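Local coordinates for protein N5-Carboxyaminoimidazole ribonucleotide synthetase (PDB 3ORQ) that catalyses the ATP-dependent carboxylation of 5-aminoimidazole ribonucleotide with bicarbonate to N5-carboxyaminoimidazole ribonucleotide, a ligase step of purine biosynthesis, at residues Q220-T225 / P275-H280; H280-I283 / S289-D292; V314-L319 / Q367-K372; Y341-S344 / S349-M352. All coordinates share one frame; numbering follows the deposited sequence.

Overall arrangement
Contacts 1, 3 and 4 reach the same large antiparallel sheet, in which strand 313-319 pairs with 221-227 on one edge and 351-358 on the other. Contact 1 sits near the centre of the chain: Gln220 touches ADP and the Leu222 side chain is about 7 Å from magnesium, while in contact 4 the Lys351 side chain comes within about 8 Å of both. His280 leads directly from contact 1 into contact 2, their centres about 12 Å apart, and its side chain lies about 11 Å from the pyrophosphate that contact 4 grips. Contact 4 is nested in the chain loop closed by contact 3, which packs the C-terminal helix on the sheet, its centre about 17 Å from that of contact 4.

Contact 1: residues Q220-T225 / P275-H280; sequences QILFKT and PHNSGH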
loop_
_atom_site.group_PDB
_atom_site.type_symbol
_atom_site.label_atom_id
_atom_site.label_comp_id
_atom_site.label_asym_id
_atom_site.label_seq_id
_atom_site.Cartn_x
_atom_site.Cartn_y
_atom_site.Cartn_z
ATOM N N GLN A 220 -11.771 18.053 19.935
ATOM C CA GLN A 220 -11.580 16.751 20.581
ATOM C C GLN A 220 -11.440 15.586 19.611
ATOM O O GLN A 220 -11.386 14.426 20.016
ATOM C CB GLN A 220 -12.636 16.513 21.678
ATOM C CG GLN A 220 -12.467 17.462 22.899
ATOM C CD GLN A 220 -12.993 18.891 22.633
ATOM O OE1 GLN A 220 -14.153 19.083 22.232
ATOM N NE2 GLN A 220 -12.132 19.894 22.849
ATOM N N ILE A 221 -11.337 15.923 18.327
ATOM C CA ILE A 221 -11.093 14.953 17.243
ATOM C C ILE A 221 -9.667 15.111 16.755
ATOM O O ILE A 221 -9.212 16.228 16.534
ATOM C CB ILE A 221 -12.040 15.212 16.061
ATOM C CG1 ILE A 221 -13.505 15.305 16.552
ATOM C CG2 ILE A 221 -11.844 14.180 14.967
ATOM C CD1 ILE A 221 -14.461 15.849 15.488
ATOM N N LEU A 222 -8.961 13.994 16.553
ATOM C CA LEU A 222 -7.601 14.071 16.032
ATOM C C LEU A 222 -7.572 14.918 14.760
ATOM O O LEU A 222 -8.384 14.738 13.894
ATOM C CB LEU A 222 -6.998 12.670 15.781
ATOM C CG LEU A 222 -5.580 12.699 15.183
ATOM C CD1 LEU A 222 -4.575 13.461 16.112
ATOM C CD2 LEU A 222 -5.075 11.288 14.878
ATOM N N PHE A 223 -6.639 15.858 14.688
ATOM C CA PHE A 223 -6.581 16.838 13.613
ATOM C C PHE A 223 -5.275 16.703 12.876
ATOM O O PHE A 223 -5.265 16.660 11.650
ATOM C CB PHE A 223 -6.635 18.209 14.253
ATOM C CG PHE A 223 -6.420 19.365 13.330
ATOM C CD1 PHE A 223 -7.243 19.563 12.220
ATOM C CD2 PHE A 223 -5.494 20.358 13.676
ATOM C CE1 PHE A 223 -7.082 20.689 11.411
ATOM C CE2 PHE A 223 -5.330 21.501 12.881
ATOM C CZ PHE A 223 -6.119 21.668 11.744
ATOM N N LYS A 224 -4.179 16.618 13.626
ATOM C CA LYS A 224 -2.832 16.670 13.065
ATOM C C LYS A 224 -1.904 15.774 13.855
ATOM O O LYS A 224 -1.910 15.819 15.062
ATOM C CB LYS A 224 -2.277 18.101 13.083
ATOM C CG LYS A 224 -0.822 18.217 12.604
ATOM C CD LYS A 224 -0.456 19.639 12.300
ATOM C CE LYS A 224 -0.934 20.575 13.459
ATOM N NZ LYS A 224 -0.090 20.449 14.717
ATOM N N THR A 225 -1.123 14.954 13.159
ATOM C CA THR A 225 -0.064 14.128 13.777
ATOM C C THR A 225 1.237 14.467 13.114
ATOM O O THR A 225 1.316 14.491 11.876
ATOM C CB THR A 225 -0.361 12.623 13.597
ATOM O OG1 THR A 225 -1.596 12.324 14.281
ATOM C CG2 THR A 225 0.809 11.731 14.100
ATOM N N PRO A 275 -4.779 -0.818 15.509
ATOM C CA PRO A 275 -4.179 0.335 14.836
ATOM C C PRO A 275 -4.983 1.576 15.182
ATOM O O PRO A 275 -6.161 1.474 15.536
ATOM C CB PRO A 275 -4.324 -0.020 13.359
ATOM C CG PRO A 275 -4.155 -1.585 13.371
ATOM C CD PRO A 275 -4.959 -1.963 14.591
ATOM N N HIS A 276 -4.365 2.738 15.085
ATOM C CA HIS A 276 -4.987 3.949 15.615
ATOM C C HIS A 276 -4.774 5.062 14.620
ATOM O O HIS A 276 -3.768 5.070 13.905
ATOM C CB HIS A 276 -4.340 4.263 16.981
ATOM C CG HIS A 276 -4.841 5.501 17.661
ATOM N ND1 HIS A 276 -4.248 6.740 17.488
ATOM C CD2 HIS A 276 -5.820 5.680 18.590
ATOM C CE1 HIS A 276 -4.866 7.633 18.254
ATOM N NE2 HIS A 276 -5.824 7.018 18.929
ATOM N N ASN A 277 -5.717 6.008 14.580
ATOM C CA ASN A 277 -5.681 7.144 13.644
ATOM C C ASN A 277 -4.304 7.839 13.627
ATOM O O ASN A 277 -3.836 8.330 12.566
ATOM C CB ASN A 277 -6.743 8.163 14.055
ATOM C CG ASN A 277 -7.135 9.107 12.932
ATOM O OD1 ASN A 277 -6.478 9.198 11.866
ATOM N ND2 ASN A 277 -8.248 9.789 13.147
ATOM N N SER A 278 -3.628 7.871 14.781
ATOM C CA SER A 278 -2.363 8.605 14.829
ATOM C C SER A 278 -1.217 7.817 14.193
ATOM O O SER A 278 -0.046 8.271 14.184
ATOM C CB SER A 278 -1.997 9.001 16.279
ATOM O OG SER A 278 -1.852 7.851 17.115
ATOM N N GLY A 279 -1.521 6.631 13.685
ATOM C CA GLY A 279 -0.474 5.781 13.083
ATOM C C GLY A 279 -0.522 5.719 11.579
ATOM O O GLY A 279 0.305 5.020 10.953
ATOM N N HIS A 280 -1.503 6.391 10.975
ATOM C CA HIS A 280 -1.713 6.261 9.525
ATOM C C HIS A 280 -0.519 6.721 8.697
ATOM O O HIS A 280 -0.255 6.116 7.624
ATOM C CB HIS A 280 -2.991 6.896 9.038
ATOM C CG HIS A 280 -4.219 6.272 9.617
ATOM N ND1 HIS A 280 -4.208 5.041 10.229
ATOM C CD2 HIS A 280 -5.483 6.739 9.743
ATOM C CE1 HIS A 280 -5.414 4.761 10.687
ATOM N NE2 HIS A 280 -6.210 5.771 10.396
#
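Leu222 swings CG away from its own backbone N (chi1 178°) and Asn277 does the same with its CG (chi1 -160°), which brings the two side chains together between strand 221-227 of the ATP-grasp domain and the short 3-10 turn 277-279. Leu222 does its touching with one methyl: CD2 sits 3.6 Å from Asn277 CB and 3.7 Å from the backbone N of Ser278. The two side chains pass at a slant, so the leucine branch lies against the start of the turn. Three residues along the strand, Thr225 meets the same turn with its methyl, CG2 lying 3.6 Å from Ser278 O, while its hydroxyl bonds to Asn215. The strand thus meets the turn mainly through methyl groups, and the turn is braced from within. His276 ND1 receives the backbone N-H of Ser278 at 3.0 Å, from well out of the ring plane, and Gly279 N bonds to His276 O. At the other end of that imidazole, NE2 is hydrogen-bonded to Glu257, a ligand of the magnesium ion, so His276 is a second-shell residue of the metal site. Ser278 OG lies 2.7 Å from His276 ND1 in a further hydrogen bond and also pairs with Ser196 OG.

Contact 2: residues H280-I283 / S289-D292; sequences HYSI and SQFD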
loop_
_atom_site.group_PDB
_atom_site.type_symbol
_atom_site.label_atom_id
_atom_site.label_comp_id
_atom_site.label_asym_id
_atom_site.label_seq_id
_atom_site.Cartn_x
_atom_site.Cartn_y
_atom_site.Cartn_z
ATOM N N HIS A 280 -1.503 6.391 10.975
ATOM C CA HIS A 280 -1.713 6.261 9.525
ATOM C C HIS A 280 -0.519 6.721 8.697
ATOM O O HIS A 280 -0.255 6.116 7.624
ATOM C CB HIS A 280 -2.991 6.896 9.038
ATOM C CG HIS A 280 -4.219 6.272 9.617
ATOM N ND1 HIS A 280 -4.208 5.041 10.229
ATOM C CD2 HIS A 280 -5.483 6.739 9.743
ATOM C CE1 HIS A 280 -5.414 4.761 10.687
ATOM N NE2 HIS A 280 -6.210 5.771 10.396
ATOM N N TYR A 281 0.249 7.694 9.246
ATOM C CA TYR A 281 1.371 8.299 8.532
ATOM C C TYR A 281 2.395 7.202 8.151
ATOM O O TYR A 281 3.163 7.344 7.166
ATOM C CB TYR A 281 2.042 9.376 9.388
ATOM C CG TYR A 281 2.839 8.716 10.485
ATOM C CD1 TYR A 281 2.206 8.285 11.648
ATOM C CD2 TYR A 281 4.172 8.380 10.292
ATOM C CE1 TYR A 281 2.890 7.597 12.606
ATOM C CE2 TYR A 281 4.888 7.702 11.290
ATOM C CZ TYR A 281 4.231 7.300 12.439
ATOM O OH TYR A 281 4.888 6.611 13.443
ATOM N N SER A 282 2.437 6.119 8.940
ATOM C CA SER A 282 3.494 5.095 8.796
ATOM C C SER A 282 3.384 4.373 7.457
ATOM O O SER A 282 4.334 3.707 6.980
ATOM C CB SER A 282 3.397 4.065 9.933
ATOM O OG SER A 282 2.152 3.394 9.901
ATOM N N ILE A 283 2.224 4.496 6.825
ATOM C CA ILE A 283 2.101 3.915 5.474
ATOM C C ILE A 283 3.108 4.566 4.543
ATOM O O ILE A 283 3.798 3.888 3.843
ATOM C CB ILE A 283 0.709 4.044 4.902
ATOM C CG1 ILE A 283 -0.218 3.083 5.611
ATOM C CG2 ILE A 283 0.705 3.692 3.411
ATOM C CD1 ILE A 283 -1.709 3.494 5.488
ATOM N N SER A 289 4.275 -0.320 7.870
ATOM C CA SER A 289 3.159 0.458 8.422
ATOM C C SER A 289 2.560 -0.288 9.588
ATOM O O SER A 289 2.820 -1.458 9.765
ATOM C CB SER A 289 2.070 0.723 7.357
ATOM O OG SER A 289 1.165 -0.375 7.281
ATOM N N GLN A 290 1.704 0.375 10.343
ATOM C CA GLN A 290 1.114 -0.246 11.520
ATOM C C GLN A 290 0.180 -1.372 11.130
ATOM O O GLN A 290 -0.101 -2.262 11.941
ATOM C CB GLN A 290 0.413 0.806 12.395
ATOM C CG GLN A 290 -0.648 1.623 11.713
ATOM C CD GLN A 290 -1.544 2.375 12.678
ATOM O OE1 GLN A 290 -2.275 3.281 12.270
ATOM N NE2 GLN A 290 -1.528 1.986 13.940
ATOM N N PHE A 291 -0.289 -1.338 9.884
ATOM C CA PHE A 291 -1.125 -2.446 9.354
ATOM C C PHE A 291 -0.276 -3.638 8.900
ATOM O O PHE A 291 -0.680 -4.795 9.132
ATOM C CB PHE A 291 -2.053 -1.943 8.212
ATOM C CG PHE A 291 -2.883 -0.780 8.626
ATOM C CD1 PHE A 291 -3.983 -0.973 9.469
ATOM C CD2 PHE A 291 -2.472 0.538 8.321
ATOM C CE1 PHE A 291 -4.738 0.114 9.918
ATOM C CE2 PHE A 291 -3.220 1.640 8.762
ATOM C CZ PHE A 291 -4.361 1.428 9.549
ATOM N N ASP A 292 0.890 -3.378 8.274
ATOM C CA ASP A 292 1.763 -4.475 7.891
ATOM C C ASP A 292 2.134 -5.260 9.145
ATOM O O ASP A 292 1.964 -6.472 9.183
ATOM C CB ASP A 292 3.056 -3.978 7.231
ATOM C CG ASP A 292 2.809 -3.194 5.942
ATOM O OD1 ASP A 292 1.818 -3.475 5.193
ATOM O OD2 ASP A 292 3.617 -2.251 5.708
#
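Phe291 barely overlaps the ring of His280: the planes are 30° from parallel but slid apart, with centroids 5.7 Å from each other, so this is no full stack. His280 CE1 comes in at the phenyl edge, near its plane, 3.7 Å from Phe291 CZ. The contact joins helix 282-285 to the N-terminus of helix 290-298 in the ATP-grasp family region, and the second helix opens with a capping box. Ser289 is its N-cap. Its OG, turned between the backbone N and the carbonyl carbon (chi1 85°), accepts Asp292 N at 3.2 Å and, weakly, Phe291 N. In return Ser289 N donates to Asp292 OD2 at 3.0 Å, reaching the oxygen from above the carboxylate plane. The other carboxylate oxygen is held by Lys33 and Ser30 of helix 22-33, which ties the cap to the N-terminal part of the protein.

One hydrogen bond links the segments directly. Gln290 N gives its hydrogen to Ser282 OG at 3.1 Å, bent to 146°, and since that hydroxyl is also bonded to Gly279 O, a single serine oxygen serves both the preceding turn and the next helix start. Ile283 fills in alongside, CG1 packing 3.7 Å from Ser289 CB. Its far end arrives at the phenyl ring obliquely, with Ile283 CD1 4.1 Å from Phe291 CE2.

Contact 3: residues V314-L319 / Q367-K372; sequences VMMNLL and QDMYAK
Met316 meets Met369 with two aromatic side chains beside it, since Phe223 of the neighbouring strand and Phe373 both touch Met316. The ring of Tyr370, the one flat ring within the helix segment, stands aside from the contact with Gln367 OE1 at its edge and in its plane, and its hydroxyl bonds to Glu216. The contact itself is made by two long, flexible chains and one branched valine. Met316 and Met369, both modelled as selenomethionine, are each bent at their middle torsions rather than stretched out. The bend in Met316 (chi2 -63°, chi3 -66°) folds its selenium over the root of the helix side chain, so that Met316 SE lies 3.8 Å from Met369 CB. Met369 SE leads away from the strand but still lies 4.0 Å from Met316 CG. Val314 adds one branch next to this pair, its CG1 4.1 Å from Met369 CG, and its side chain also touches Val362 and Thr365 earlier on the same helix. All three residues are buried, and the nearest CA atoms, those of Met316 and Met369, are 8.1 Å apart, with the side chains filling the gap. Met355 also touches Met316. The arrangement is that of a helix, 362-372, packed on one face of an antiparallel sheet in the C-terminal region of this PurK/PurT family enzyme.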
loop_
_atom_site.group_PDB
_atom_site.type_symbol
_atom_site.label_atom_id
_atom_site.label_comp_id
_atom_site.label_asym_id
_atom_site.label_seq_id
_atom_site.Cartn_x
_atom_site.Cartn_y
_atom_site.Cartn_z
ATOM N N VAL A 314 3.700 14.908 8.315
ATOM C CA VAL A 314 2.656 15.679 8.930
ATOM C C VAL A 314 1.385 15.115 8.352
ATOM O O VAL A 314 1.146 15.191 7.130
ATOM C CB VAL A 314 2.771 17.168 8.534
ATOM C CG1 VAL A 314 1.616 17.946 9.113
ATOM C CG2 VAL A 314 4.055 17.744 9.053
HETATM N N MSE A 315 0.581 14.501 9.198
HETATM C CA MSE A 315 -0.605 13.868 8.674
HETATM C C MSE A 315 -1.831 14.641 9.159
HETATM O O MSE A 315 -1.903 14.996 10.341
HETATM C CB MSE A 315 -0.670 12.444 9.187
HETATM C CG MSE A 315 -1.938 11.722 8.710
HETATM SE SE MSE A 315 -2.574 10.472 10.031
HETATM C CE MSE A 315 -4.383 11.064 9.966
HETATM N N MSE A 316 -2.778 14.902 8.259
HETATM C CA MSE A 316 -4.016 15.634 8.600
HETATM C C MSE A 316 -5.187 14.699 8.393
HETATM O O MSE A 316 -5.252 14.026 7.368
HETATM C CB MSE A 316 -4.222 16.860 7.698
HETATM C CG MSE A 316 -3.036 17.792 7.572
HETATM SE SE MSE A 316 -2.564 18.611 9.265
HETATM C CE MSE A 316 -4.149 19.692 9.555
ATOM N N ASN A 317 -6.115 14.647 9.340
ATOM C CA ASN A 317 -7.378 13.955 9.088
ATOM C C ASN A 317 -8.184 14.731 8.076
ATOM O O ASN A 317 -7.999 15.935 7.924
ATOM C CB ASN A 317 -8.181 13.822 10.370
ATOM C CG ASN A 317 -8.068 12.443 10.976
ATOM O OD1 ASN A 317 -7.565 11.501 10.334
ATOM N ND2 ASN A 317 -8.516 12.310 12.220
ATOM N N LEU A 318 -9.061 14.049 7.355
ATOM C CA LEU A 318 -10.040 14.772 6.508
ATOM C C LEU A 318 -11.462 14.450 6.935
ATOM O O LEU A 318 -12.041 13.462 6.517
ATOM C CB LEU A 318 -9.819 14.538 5.004
ATOM C CG LEU A 318 -8.527 15.092 4.366
ATOM C CD1 LEU A 318 -8.137 14.367 3.053
ATOM C CD2 LEU A 318 -8.651 16.616 4.131
ATOM N N LEU A 319 -12.023 15.286 7.803
ATOM C CA LEU A 319 -13.471 15.215 8.109
ATOM C C LEU A 319 -14.294 15.641 6.903
ATOM O O LEU A 319 -13.763 16.245 5.984
ATOM C CB LEU A 319 -13.805 16.114 9.291
ATOM C CG LEU A 319 -12.942 15.852 10.510
ATOM C CD1 LEU A 319 -13.256 16.865 11.689
ATOM C CD2 LEU A 319 -13.116 14.377 10.905
ATOM N N GLN A 367 2.926 24.930 9.512
ATOM C CA GLN A 367 2.367 26.259 9.215
ATOM C C GLN A 367 1.493 26.199 7.984
ATOM O O GLN A 367 0.360 26.669 8.009
ATOM C CB GLN A 367 3.474 27.310 8.986
ATOM C CG GLN A 367 4.128 27.826 10.255
ATOM C CD GLN A 367 3.100 28.245 11.310
ATOM O OE1 GLN A 367 3.055 27.679 12.392
ATOM N NE2 GLN A 367 2.261 29.219 10.981
ATOM N N ASP A 368 2.047 25.619 6.916
ATOM C CA ASP A 368 1.353 25.451 5.636
ATOM C C ASP A 368 -0.045 24.885 5.825
ATOM O O ASP A 368 -1.000 25.391 5.237
ATOM C CB ASP A 368 2.143 24.533 4.694
ATOM C CG ASP A 368 3.478 25.129 4.253
ATOM O OD1 ASP A 368 3.741 26.310 4.576
ATOM O OD2 ASP A 368 4.265 24.399 3.571
HETATM N N MSE A 369 -0.139 23.839 6.650
HETATM C CA MSE A 369 -1.392 23.145 6.955
HETATM C C MSE A 369 -2.344 23.999 7.820
HETATM O O MSE A 369 -3.565 23.934 7.651
HETATM C CB MSE A 369 -1.110 21.797 7.666
HETATM C CG MSE A 369 -0.350 20.714 6.839
HETATM SE SE MSE A 369 -1.295 20.411 5.181
HETATM C CE MSE A 369 -0.183 21.408 3.946
ATOM N N TYR A 370 -1.814 24.763 8.767
ATOM C CA TYR A 370 -2.680 25.628 9.584
ATOM C C TYR A 370 -3.436 26.600 8.687
ATOM O O TYR A 370 -4.647 26.755 8.798
ATOM C CB TYR A 370 -1.879 26.420 10.595
ATOM C CG TYR A 370 -1.576 25.689 11.877
ATOM C CD1 TYR A 370 -2.542 24.887 12.490
ATOM C CD2 TYR A 370 -0.331 25.823 12.490
ATOM C CE1 TYR A 370 -2.270 24.220 13.677
ATOM C CE2 TYR A 370 -0.046 25.164 13.687
ATOM C CZ TYR A 370 -1.024 24.367 14.273
ATOM O OH TYR A 370 -0.754 23.724 15.446
ATOM N N ALA A 371 -2.699 27.221 7.770
ATOM C CA ALA A 371 -3.273 28.142 6.813
ATOM C C ALA A 371 -4.257 27.418 5.889
ATOM O O ALA A 371 -5.281 27.969 5.513
ATOM C CB ALA A 371 -2.171 28.810 6.012
ATOM N N LYS A 372 -3.959 26.176 5.539
ATOM C CA LYS A 372 -4.826 25.465 4.608
ATOM C C LYS A 372 -6.165 25.045 5.231
ATOM O O LYS A 372 -7.191 25.139 4.579
ATOM C CB LYS A 372 -4.100 24.277 3.968
ATOM C CG LYS A 372 -4.475 24.079 2.533
ATOM C CD LYS A 372 -3.651 24.956 1.598
ATOM C CE LYS A 372 -4.435 25.166 0.301
ATOM N NZ LYS A 372 -3.725 25.950 -0.765
#

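Contact 4: residues Y341-S344 / S349-M352; sequences YGKS and SRKM. With POP (pyrophosphate 2-), chain E.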
loop_
_atom_site.group_PDB
_atom_site.type_symbol
_atom_site.label_atom_id
_atom_site.label_comp_id
_atom_site.label_asym_id
_atom_site.label_seq_id
_atom_site.Cartn_x
_atom_site.Cartn_y
_atom_site.Cartn_z
ATOM N N TYR A 341 -11.437 7.218 2.025
ATOM C CA TYR A 341 -11.852 5.909 2.495
ATOM C C TYR A 341 -12.907 5.290 1.629
ATOM O O TYR A 341 -12.927 4.065 1.476
ATOM C CB TYR A 341 -12.299 5.943 3.955
ATOM C CG TYR A 341 -11.189 6.443 4.836
ATOM C CD1 TYR A 341 -9.859 6.166 4.536
ATOM C CD2 TYR A 341 -11.479 7.206 5.980
ATOM C CE1 TYR A 341 -8.795 6.633 5.383
ATOM C CE2 TYR A 341 -10.431 7.693 6.839
ATOM C CZ TYR A 341 -9.122 7.399 6.548
ATOM O OH TYR A 341 -8.121 7.894 7.386
ATOM N N GLY A 342 -13.735 6.126 1.013
ATOM C CA GLY A 342 -14.798 5.632 0.130
ATOM C C GLY A 342 -16.175 5.538 0.812
ATOM O O GLY A 342 -17.079 4.866 0.293
ATOM N N LYS A 343 -16.344 6.203 1.961
ATOM C CA LYS A 343 -17.634 6.202 2.642
ATOM C C LYS A 343 -18.687 6.972 1.785
ATOM O O LYS A 343 -18.387 8.037 1.212
ATOM C CB LYS A 343 -17.490 6.824 3.987
ATOM C CG LYS A 343 -16.427 6.165 4.835
ATOM C CD LYS A 343 -16.281 6.795 6.184
ATOM C CE LYS A 343 -15.263 5.994 6.970
ATOM N NZ LYS A 343 -15.156 6.436 8.380
ATOM N N SER A 344 -19.888 6.433 1.636
ATOM C CA SER A 344 -20.853 7.083 0.704
ATOM C C SER A 344 -21.607 8.281 1.279
ATOM O O SER A 344 -22.053 9.113 0.534
ATOM C CB SER A 344 -21.845 6.087 0.083
ATOM O OG SER A 344 -22.591 5.457 1.087
ATOM N N SER A 349 -18.280 15.950 10.450
ATOM C CA SER A 349 -17.293 15.501 11.426
ATOM C C SER A 349 -16.891 14.044 11.207
ATOM O O SER A 349 -16.082 13.500 11.936
ATOM C CB SER A 349 -17.823 15.686 12.861
ATOM O OG SER A 349 -17.812 17.051 13.207
ATOM N N ARG A 350 -17.460 13.416 10.193
ATOM C CA ARG A 350 -17.114 12.038 9.891
ATOM C C ARG A 350 -15.703 12.025 9.271
ATOM O O ARG A 350 -15.341 12.904 8.482
ATOM C CB ARG A 350 -18.178 11.475 8.927
ATOM C CG ARG A 350 -18.090 9.962 8.759
ATOM C CD ARG A 350 -19.229 9.368 8.026
ATOM N NE ARG A 350 -19.189 7.903 8.100
ATOM C CZ ARG A 350 -19.873 7.066 7.307
ATOM N NH1 ARG A 350 -20.695 7.541 6.355
ATOM N NH2 ARG A 350 -19.760 5.745 7.475
ATOM N N LYS A 351 -14.897 11.042 9.634
ATOM C CA LYS A 351 -13.545 10.904 9.104
ATOM C C LYS A 351 -13.704 10.281 7.747
ATOM O O LYS A 351 -14.107 9.119 7.656
ATOM C CB LYS A 351 -12.724 9.986 9.998
ATOM C CG LYS A 351 -12.384 10.589 11.326
ATOM C CD LYS A 351 -11.709 9.602 12.251
ATOM C CE LYS A 351 -11.467 10.243 13.593
ATOM N NZ LYS A 351 -10.749 9.280 14.511
HETATM N N MSE A 352 -13.390 11.028 6.689
HETATM C CA MSE A 352 -13.662 10.576 5.322
HETATM C C MSE A 352 -12.380 10.112 4.647
HETATM O O MSE A 352 -12.418 9.461 3.596
HETATM C CB MSE A 352 -14.301 11.725 4.500
HETATM C CG MSE A 352 -15.578 12.346 5.161
HETATM SE SE MSE A 352 -17.057 11.108 5.341
HETATM C CE MSE A 352 -17.489 10.796 3.547
HETATM P P1 POP E . -19.373 7.597 12.640
HETATM O O1 POP E . -20.382 7.182 13.697
HETATM O O2 POP E . -19.876 8.721 11.753
HETATM O O3 POP E . -18.078 8.028 13.296
HETATM O O POP E . -19.193 6.243 11.783
HETATM P P2 POP E . -17.819 5.872 11.039
HETATM O O4 POP E . -16.833 5.345 12.066
HETATM O O5 POP E . -17.308 7.096 10.338
HETATM O O6 POP E . -18.147 4.820 10.017
HETATM O O HOH W 1 -14.467 8.580 2.024
#
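Lys343 and Arg350 line the pyrophosphate pocket, and their side chains converge on one phosphate group. In Arg350, CG is anti to the backbone N (chi1 -168°), and the chain runs on extended to NE, offering one side of the guanidinium: NE donates to POP O5 at 3.0 Å and NH2 to POP O6 at 3.1 Å. Both bonds are close to straight, 167° and 168°, and this two-point hold fixes the rotation of that phosphate. Lys343 CD lies over one guanidinium face, toward its rim, 3.7 Å from Arg350 NE, and Lys343 NZ reaches the same POP O5 at 3.0 Å. That oxygen is therefore held by two cationic side chains, and Tyr157 completes the pocket. The pyrophosphate may mark where the phosphate of the aminoimidazole ribonucleotide binds.

Both side chains spring from the loop that joins strands 338-340 and 351-358, an antiparallel beta hairpin pinned where the strands part by Tyr341 N donating to Met352 O at 2.9 Å. A water widens the link just beyond, accepting from Gly342 N and donating to that same carbonyl oxygen. Lys343 NZ is steadied from the far strand, bonding to Lys351 O at 3.0 Å almost in line with the carbonyl, and it also bonds to Gln22 OE1 at the start of helix 22-33. The Tyr341 ring turns its edge to Lys351 O, while its hydroxyl bonds to His354. Met352, modelled as selenomethionine, folds back so that its CE lies 3.7 Å from Lys343 O.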